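Local coordinates for CpuTA1 (Curtobacterium pusillum, PDB 5K3W), which belongs to the class IV aminotransferase family and binds pyridoxal-5'-phosphate in a pocket of its fold, forming an assembly of two chains, at residues R3-V9 against G132-E138; G219-Q225 against P249-I255. All coordinates share one frame; numbering follows the deposited sequence.

Contact 1 of 2, residues R3-V9 against G132-E138; sequences RATLLTV and GWVFVDE. With GAB (3-aminobenzoic acid), chain D.
Val-134 pairs with Leu-7 in antiparallel fashion, each main chain both giving and taking a hydrogen bond: Leu-7 N reaches Val-134 O at 2.7 Å and Val-134 N reaches Leu-7 O at 2.9 Å. With CG1 of Val-134 opposite the backbone nitrogen (chi1 -180°), the other methyl, CG2, is left to meet CG2 of Val-9 at 4.0 Å, on the same face as the CB of Leu-7. At the other end Arg-3 ties the strands by charge. Its chain runs straight to CD and then bends (chi3 63°), bringing the guanidinium side-on to Asp-137, where NE (3.2 Å) and NH2 (2.9 Å) both grip OD1. The guanidinium and carboxylate planes are 44° apart. Glu-138 OE2 sits above one guanidinium face, 3.5 Å from Arg-3 NH1, a contact of charges alone, while the Arg-3 methylenes run along 3-aminobenzoic acid, CD lying 3.6 Å from its C5. Strand 5-9 lies between strands 32-35 and 131-138 of an antiparallel sheet, bonded by its backbone to both. Trp-93 of helix 90-108 packs on Val-9 and Val-134, whereas Leu-6 and Trp-133, on the other face, meet Ile-44 of the second subunit.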
loop_
_atom_site.group_PDB
_atom_site.type_symbol
_atom_site.label_atom_id
_atom_site.label_comp_id
_atom_site.label_asym_id
_atom_site.label_seq_id
_atom_site.Cartn_x
_atom_site.Cartn_y
_atom_site.Cartn_z
ATOM N N ARG A 3 27.329 -4.487 -2.238
ATOM C CA ARG A 3 27.678 -4.713 -0.838
ATOM C C ARG A 3 26.613 -5.547 -0.140
ATOM O O ARG A 3 26.920 -6.574 0.471
ATOM C CB ARG A 3 27.875 -3.380 -0.119
ATOM C CG ARG A 3 28.456 -3.488 1.285
ATOM C CD ARG A 3 28.420 -2.115 1.931
ATOM N NE ARG A 3 27.043 -1.646 2.071
ATOM C CZ ARG A 3 26.683 -0.368 2.173
ATOM N NH1 ARG A 3 27.602 0.586 2.146
ATOM N NH2 ARG A 3 25.398 -0.046 2.293
ATOM N N ALA A 4 25.351 -5.131 -0.254
ATOM C CA ALA A 4 24.231 -5.835 0.354
ATOM C C ALA A 4 24.098 -7.259 -0.176
ATOM O O ALA A 4 24.474 -7.569 -1.308
ATOM C CB ALA A 4 22.929 -5.071 0.102
ATOM N N THR A 5 23.554 -8.132 0.665
ATOM C CA THR A 5 23.246 -9.505 0.304
ATOM C C THR A 5 21.766 -9.590 -0.026
ATOM O O THR A 5 20.947 -8.908 0.599
ATOM C CB THR A 5 23.560 -10.479 1.446
ATOM O OG1 THR A 5 24.965 -10.507 1.699
ATOM C CG2 THR A 5 23.104 -11.879 1.088
ATOM N N LEU A 6 21.433 -10.421 -1.011
ATOM C CA LEU A 6 20.054 -10.692 -1.383
ATOM C C LEU A 6 19.854 -12.199 -1.482
ATOM O O LEU A 6 20.670 -12.902 -2.092
ATOM C CB LEU A 6 19.680 -10.026 -2.729
ATOM C CG LEU A 6 18.265 -10.402 -3.239
ATOM C CD1 LEU A 6 17.158 -9.898 -2.312
ATOM C CD2 LEU A 6 18.023 -9.932 -4.641
ATOM N N LEU A 7 18.760 -12.686 -0.903
ATOM C CA LEU A 7 18.363 -14.081 -1.010
ATOM C C LEU A 7 16.962 -14.137 -1.588
ATOM O O LEU A 7 16.046 -13.487 -1.071
ATOM C CB LEU A 7 18.403 -14.784 0.348
ATOM C CG LEU A 7 19.791 -14.977 0.971
ATOM C CD1 LEU A 7 19.701 -14.879 2.466
ATOM C CD2 LEU A 7 20.391 -16.319 0.577
ATOM N N THR A 8 16.809 -14.879 -2.677
ATOM C CA THR A 8 15.496 -15.221 -3.191
ATOM C C THR A 8 14.955 -16.380 -2.377
ATOM O O THR A 8 15.608 -17.421 -2.281
ATOM C CB THR A 8 15.585 -15.617 -4.656
ATOM O OG1 THR A 8 16.187 -14.558 -5.390
ATOM C CG2 THR A 8 14.200 -15.900 -5.218
ATOM N N VAL A 9 13.781 -16.208 -1.782
ATOM C CA VAL A 9 13.136 -17.288 -1.051
ATOM C C VAL A 9 12.233 -18.034 -2.030
ATOM O O VAL A 9 11.194 -17.517 -2.458
ATOM C CB VAL A 9 12.356 -16.760 0.157
ATOM C CG1 VAL A 9 11.687 -17.920 0.898
ATOM C CG2 VAL A 9 13.292 -15.975 1.091
ATOM N N GLY A 132 9.028 -14.208 -2.336
ATOM C CA GLY A 132 9.724 -13.924 -1.091
ATOM C C GLY A 132 11.167 -13.535 -1.330
ATOM O O GLY A 132 11.822 -14.040 -2.244
ATOM N N TRP A 133 11.663 -12.625 -0.492
ATOM C CA TRP A 133 13.032 -12.152 -0.560
ATOM C C TRP A 133 13.515 -11.788 0.834
ATOM O O TRP A 133 12.731 -11.404 1.705
ATOM C CB TRP A 133 13.165 -10.923 -1.461
ATOM C CG TRP A 133 12.876 -11.164 -2.891
ATOM C CD1 TRP A 133 13.743 -11.639 -3.825
ATOM C CD2 TRP A 133 11.644 -10.908 -3.571
ATOM N NE1 TRP A 133 13.122 -11.714 -5.052
ATOM C CE2 TRP A 133 11.831 -11.271 -4.926
ATOM C CE3 TRP A 133 10.397 -10.419 -3.169
ATOM C CZ2 TRP A 133 10.818 -11.154 -5.889
ATOM C CZ3 TRP A 133 9.384 -10.306 -4.129
ATOM C CH2 TRP A 133 9.607 -10.673 -5.473
ATOM N N VAL A 134 14.822 -11.881 1.024
ATOM C CA VAL A 134 15.500 -11.342 2.193
ATOM C C VAL A 134 16.710 -10.585 1.685
ATOM O O VAL A 134 17.470 -11.116 0.869
ATOM C CB VAL A 134 15.954 -12.447 3.175
ATOM C CG1 VAL A 134 16.654 -11.827 4.398
ATOM C CG2 VAL A 134 14.798 -13.312 3.604
ATOM N N PHE A 135 16.914 -9.368 2.174
ATOM C CA PHE A 135 18.213 -8.749 1.956
ATOM C C PHE A 135 18.772 -8.182 3.253
ATOM O O PHE A 135 18.036 -7.810 4.170
ATOM C CB PHE A 135 18.175 -7.674 0.846
ATOM C CG PHE A 135 17.277 -6.499 1.123
ATOM C CD1 PHE A 135 17.768 -5.371 1.766
ATOM C CD2 PHE A 135 15.964 -6.498 0.680
ATOM C CE1 PHE A 135 16.953 -4.265 1.985
ATOM C CE2 PHE A 135 15.145 -5.406 0.903
ATOM C CZ PHE A 135 15.639 -4.287 1.558
ATOM N N VAL A 136 20.095 -8.161 3.325
ATOM C CA VAL A 136 20.845 -7.663 4.468
ATOM C C VAL A 136 21.725 -6.509 3.997
ATOM O O VAL A 136 22.295 -6.559 2.904
ATOM C CB VAL A 136 21.707 -8.784 5.094
ATOM C CG1 VAL A 136 22.561 -8.234 6.218
ATOM C CG2 VAL A 136 20.816 -9.944 5.579
ATOM N N ASP A 137 21.842 -5.473 4.814
ATOM C CA ASP A 137 22.646 -4.336 4.400
ATOM C C ASP A 137 22.899 -3.458 5.614
ATOM O O ASP A 137 22.275 -3.620 6.669
ATOM C CB ASP A 137 21.966 -3.542 3.285
ATOM C CG ASP A 137 22.903 -2.550 2.614
ATOM O OD1 ASP A 137 24.128 -2.635 2.849
ATOM O OD2 ASP A 137 22.417 -1.702 1.828
ATOM N N GLU A 138 23.826 -2.521 5.444
ATOM C CA GLU A 138 24.154 -1.580 6.501
ATOM C C GLU A 138 22.968 -0.667 6.778
ATOM O O GLU A 138 22.269 -0.233 5.858
ATOM C CB GLU A 138 25.381 -0.761 6.110
ATOM C CG GLU A 138 26.271 -0.423 7.282
ATOM C CD GLU A 138 27.664 0.015 6.856
ATOM O OE1 GLU A 138 28.528 0.169 7.752
ATOM O OE2 GLU A 138 27.894 0.199 5.635
HETATM C "C1'" GAB D . 30.825 -2.966 -2.465
HETATM O "O1'" GAB D . 31.446 -3.875 -1.848
HETATM O "O2'" GAB D . 30.414 -3.124 -3.670
HETATM C C1 GAB D . 30.615 -1.673 -1.668
HETATM C C2 GAB D . 29.758 -0.658 -2.105
HETATM C C3 GAB D . 29.601 0.489 -1.336
HETATM C C4 GAB D . 30.297 0.621 -0.143
HETATM C C5 GAB D . 31.144 -0.388 0.288
HETATM C C6 GAB D . 31.306 -1.539 -0.467
HETATM N N3 GAB D . 28.733 1.562 -1.784
HETATM O O HOH W 1 14.997 -13.134 -7.200
HETATM O O HOH W 2 10.613 -15.035 -4.675
#

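Contact 2 of 2, residues G219-Q225 against P249-I255; sequences GVVRTPQ and PTEYRRI
Arg-222 reaches across to Glu-251, Arg-253 and Ile-255 from the middle of a parallel strand pair. Its CB lies 3.6 Å from Glu-251 O and also touches the CD1 methyl of Ile-255. CG, set beside the backbone nitrogen (chi1 -48°), passes CB of Glu-251 at 4.2 Å, the two side chains pointing the same way. CD then comes up against CD of Arg-253 at 4.0 Å. From NE onward the group is stacked: NE lies over the centre of the Arg-253 guanidinium, the two planes 28° apart and their centres 3.8 Å from each other. CZ faces NH1 of Arg-253. CG1 of Val-220 lies over the opposite face of Arg-222. At the tip NH2 forms a salt bridge with Glu-251 OE1 at 3.4 Å, the carboxylate being turned 65° from the guanidinium. NH2 also lies close to NH2 of Arg-253, but both are donors and no hydrogen bond joins them.

The backbones carry these side chains in register, beginning with a nearly straight bond from Val-221 N to Pro-249 O (2.9 Å) and ending with Gln-225 N on Arg-253 O. On the other face, CG2 of Thr-223 rests 3.3 Å from CD2 of Tyr-252, whose hydroxyl bonds to Gln-236 of helix 234-245, the connection of this beta-alpha-beta unit.

The stacked guanidinium groups share acidic partners: Glu-251 bridges both, its OE2 taking a weak bond from Arg-253 NE, and Glu-259 pairs with NH1 of Arg-253. These carboxylates supply negative charge beside the arginines and probably balance them, and the two positive groups should in turn keep them ionised.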
loop_
_atom_site.group_PDB
_atom_site.type_symbol
_atom_site.label_atom_id
_atom_site.label_comp_id
_atom_site.label_asym_id
_atom_site.label_seq_id
_atom_site.Cartn_x
_atom_site.Cartn_y
_atom_site.Cartn_z
ATOM N N GLY A 219 5.176 8.025 36.902
ATOM C CA GLY A 219 5.963 6.847 37.187
ATOM C C GLY A 219 5.517 5.587 36.471
ATOM O O GLY A 219 6.089 4.521 36.710
ATOM N N VAL A 220 4.521 5.672 35.591
ATOM C CA VAL A 220 4.030 4.512 34.853
ATOM C C VAL A 220 4.412 4.642 33.383
ATOM O O VAL A 220 4.323 5.726 32.791
ATOM C CB VAL A 220 2.510 4.342 35.006
ATOM C CG1 VAL A 220 2.049 3.127 34.244
ATOM C CG2 VAL A 220 2.151 4.207 36.462
ATOM N N VAL A 221 4.855 3.533 32.797
ATOM C CA VAL A 221 5.246 3.484 31.395
ATOM C C VAL A 221 4.147 2.752 30.653
ATOM O O VAL A 221 3.856 1.591 30.962
ATOM C CB VAL A 221 6.609 2.806 31.211
ATOM C CG1 VAL A 221 6.907 2.558 29.741
ATOM C CG2 VAL A 221 7.706 3.661 31.845
ATOM N N ARG A 222 3.516 3.442 29.697
ATOM C CA ARG A 222 2.350 2.954 28.970
ATOM C C ARG A 222 2.605 2.962 27.469
ATOM O O ARG A 222 3.485 3.668 26.966
ATOM C CB ARG A 222 1.110 3.810 29.248
ATOM C CG ARG A 222 0.831 4.117 30.689
ATOM C CD ARG A 222 -0.385 5.006 30.758
ATOM N NE ARG A 222 -1.213 4.723 31.922
ATOM C CZ ARG A 222 -1.244 5.480 33.010
ATOM N NH1 ARG A 222 -0.494 6.576 33.086
ATOM N NH2 ARG A 222 -2.033 5.139 34.021
ATOM N N THR A 223 1.783 2.195 26.750
ATOM C CA THR A 223 1.831 2.090 25.302
ATOM C C THR A 223 0.410 1.792 24.844
ATOM O O THR A 223 -0.314 1.083 25.554
ATOM C CB THR A 223 2.791 0.984 24.814
ATOM O OG1 THR A 223 3.225 1.272 23.479
ATOM C CG2 THR A 223 2.103 -0.390 24.802
ATOM N N PRO A 224 -0.024 2.313 23.695
ATOM C CA PRO A 224 -1.368 1.978 23.205
ATOM C C PRO A 224 -1.529 0.472 23.053
ATOM O O PRO A 224 -0.685 -0.199 22.455
ATOM C CB PRO A 224 -1.448 2.694 21.846
ATOM C CG PRO A 224 -0.440 3.808 21.919
ATOM C CD PRO A 224 0.674 3.269 22.814
ATOM N N GLN A 225 -2.621 -0.063 23.601
ATOM C CA GLN A 225 -2.852 -1.495 23.476
ATOM C C GLN A 225 -3.039 -1.864 22.003
ATOM O O GLN A 225 -3.532 -1.073 21.201
ATOM C CB GLN A 225 -4.043 -1.921 24.337
ATOM C CG GLN A 225 -5.397 -1.377 23.921
ATOM C CD GLN A 225 -6.512 -1.842 24.855
ATOM O OE1 GLN A 225 -6.460 -1.609 26.063
ATOM N NE2 GLN A 225 -7.514 -2.511 24.300
ATOM N N PRO A 249 6.193 0.357 36.781
ATOM C CA PRO A 249 5.013 -0.351 36.259
ATOM C C PRO A 249 4.802 -0.022 34.783
ATOM O O PRO A 249 4.981 1.118 34.346
ATOM C CB PRO A 249 3.854 0.181 37.116
ATOM C CG PRO A 249 4.500 0.999 38.215
ATOM C CD PRO A 249 5.840 1.430 37.718
ATOM N N THR A 250 4.412 -1.037 34.019
ATOM C CA THR A 250 4.112 -0.891 32.605
ATOM C C THR A 250 2.659 -1.260 32.353
ATOM O O THR A 250 2.069 -2.051 33.086
ATOM C CB THR A 250 5.017 -1.779 31.756
ATOM O OG1 THR A 250 4.923 -3.111 32.250
ATOM C CG2 THR A 250 6.469 -1.303 31.824
ATOM N N GLU A 251 2.087 -0.704 31.287
ATOM C CA GLU A 251 0.652 -0.828 31.090
ATOM C C GLU A 251 0.308 -0.668 29.616
ATOM O O GLU A 251 0.765 0.284 28.971
ATOM C CB GLU A 251 -0.088 0.215 31.929
ATOM C CG GLU A 251 -1.585 0.031 32.001
ATOM C CD GLU A 251 -2.254 1.134 32.806
ATOM O OE1 GLU A 251 -1.578 1.737 33.677
ATOM O OE2 GLU A 251 -3.452 1.401 32.557
ATOM N N TYR A 252 -0.476 -1.615 29.095
ATOM C CA TYR A 252 -1.158 -1.480 27.820
ATOM C C TYR A 252 -2.552 -0.928 28.070
ATOM O O TYR A 252 -3.251 -1.388 28.975
ATOM C CB TYR A 252 -1.267 -2.824 27.100
ATOM C CG TYR A 252 0.059 -3.459 26.757
ATOM C CD1 TYR A 252 0.717 -4.257 27.674
ATOM C CD2 TYR A 252 0.659 -3.253 25.513
ATOM C CE1 TYR A 252 1.937 -4.836 27.370
ATOM C CE2 TYR A 252 1.869 -3.829 25.197
ATOM C CZ TYR A 252 2.506 -4.627 26.136
ATOM O OH TYR A 252 3.712 -5.226 25.855
ATOM N N ARG A 253 -2.961 0.043 27.264
ATOM C CA ARG A 253 -4.282 0.625 27.454
ATOM C C ARG A 253 -4.594 1.561 26.297
ATOM O O ARG A 253 -3.754 1.816 25.425
ATOM C CB ARG A 253 -4.360 1.366 28.784
ATOM C CG ARG A 253 -3.326 2.444 28.897
ATOM C CD ARG A 253 -3.945 3.737 29.380
ATOM N NE ARG A 253 -4.446 3.616 30.742
ATOM C CZ ARG A 253 -4.625 4.653 31.552
ATOM N NH1 ARG A 253 -4.337 5.877 31.124
ATOM N NH2 ARG A 253 -5.080 4.466 32.788
ATOM N N ARG A 254 -5.827 2.051 26.294
ATOM C CA ARG A 254 -6.210 3.130 25.404
ATOM C C ARG A 254 -5.732 4.449 25.980
ATOM O O ARG A 254 -5.966 4.748 27.153
ATOM C CB ARG A 254 -7.714 3.164 25.203
ATOM C CG ARG A 254 -8.220 1.895 24.624
ATOM C CD ARG A 254 -9.578 2.045 23.969
ATOM N NE ARG A 254 -10.037 0.707 23.641
ATOM C CZ ARG A 254 -10.467 -0.161 24.551
ATOM N NH1 ARG A 254 -10.514 0.202 25.832
ATOM N NH2 ARG A 254 -10.856 -1.377 24.181
ATOM N N ILE A 255 -5.066 5.231 25.146
ATOM C CA ILE A 255 -4.477 6.496 25.531
ATOM C C ILE A 255 -5.082 7.554 24.620
ATOM O O ILE A 255 -4.763 7.616 23.426
ATOM C CB ILE A 255 -2.950 6.449 25.412
ATOM C CG1 ILE A 255 -2.421 5.269 26.239
ATOM C CG2 ILE A 255 -2.320 7.781 25.812
ATOM C CD1 ILE A 255 -0.923 5.056 26.150
#

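Contact 1 closes first along the chain: strand 5-9, close to the N terminus, is joined to strand 131-138 after a long excursion that includes strands 32-35, 54-62 and 114-121 and helix 90-108. Contact 2 opens only later and closes a much shorter loop, with helix 234-245 linking its neighbouring parallel strands. The two loops therefore follow in series, neither nesting nor crossing. Contact 1 belongs to the antiparallel sheet of the N-terminal half, contact 2 to the outer side of a mixed sheet in the C-terminal half. They lie on opposite sides of the chain's centre, their own centres 36 Å apart, and do not touch.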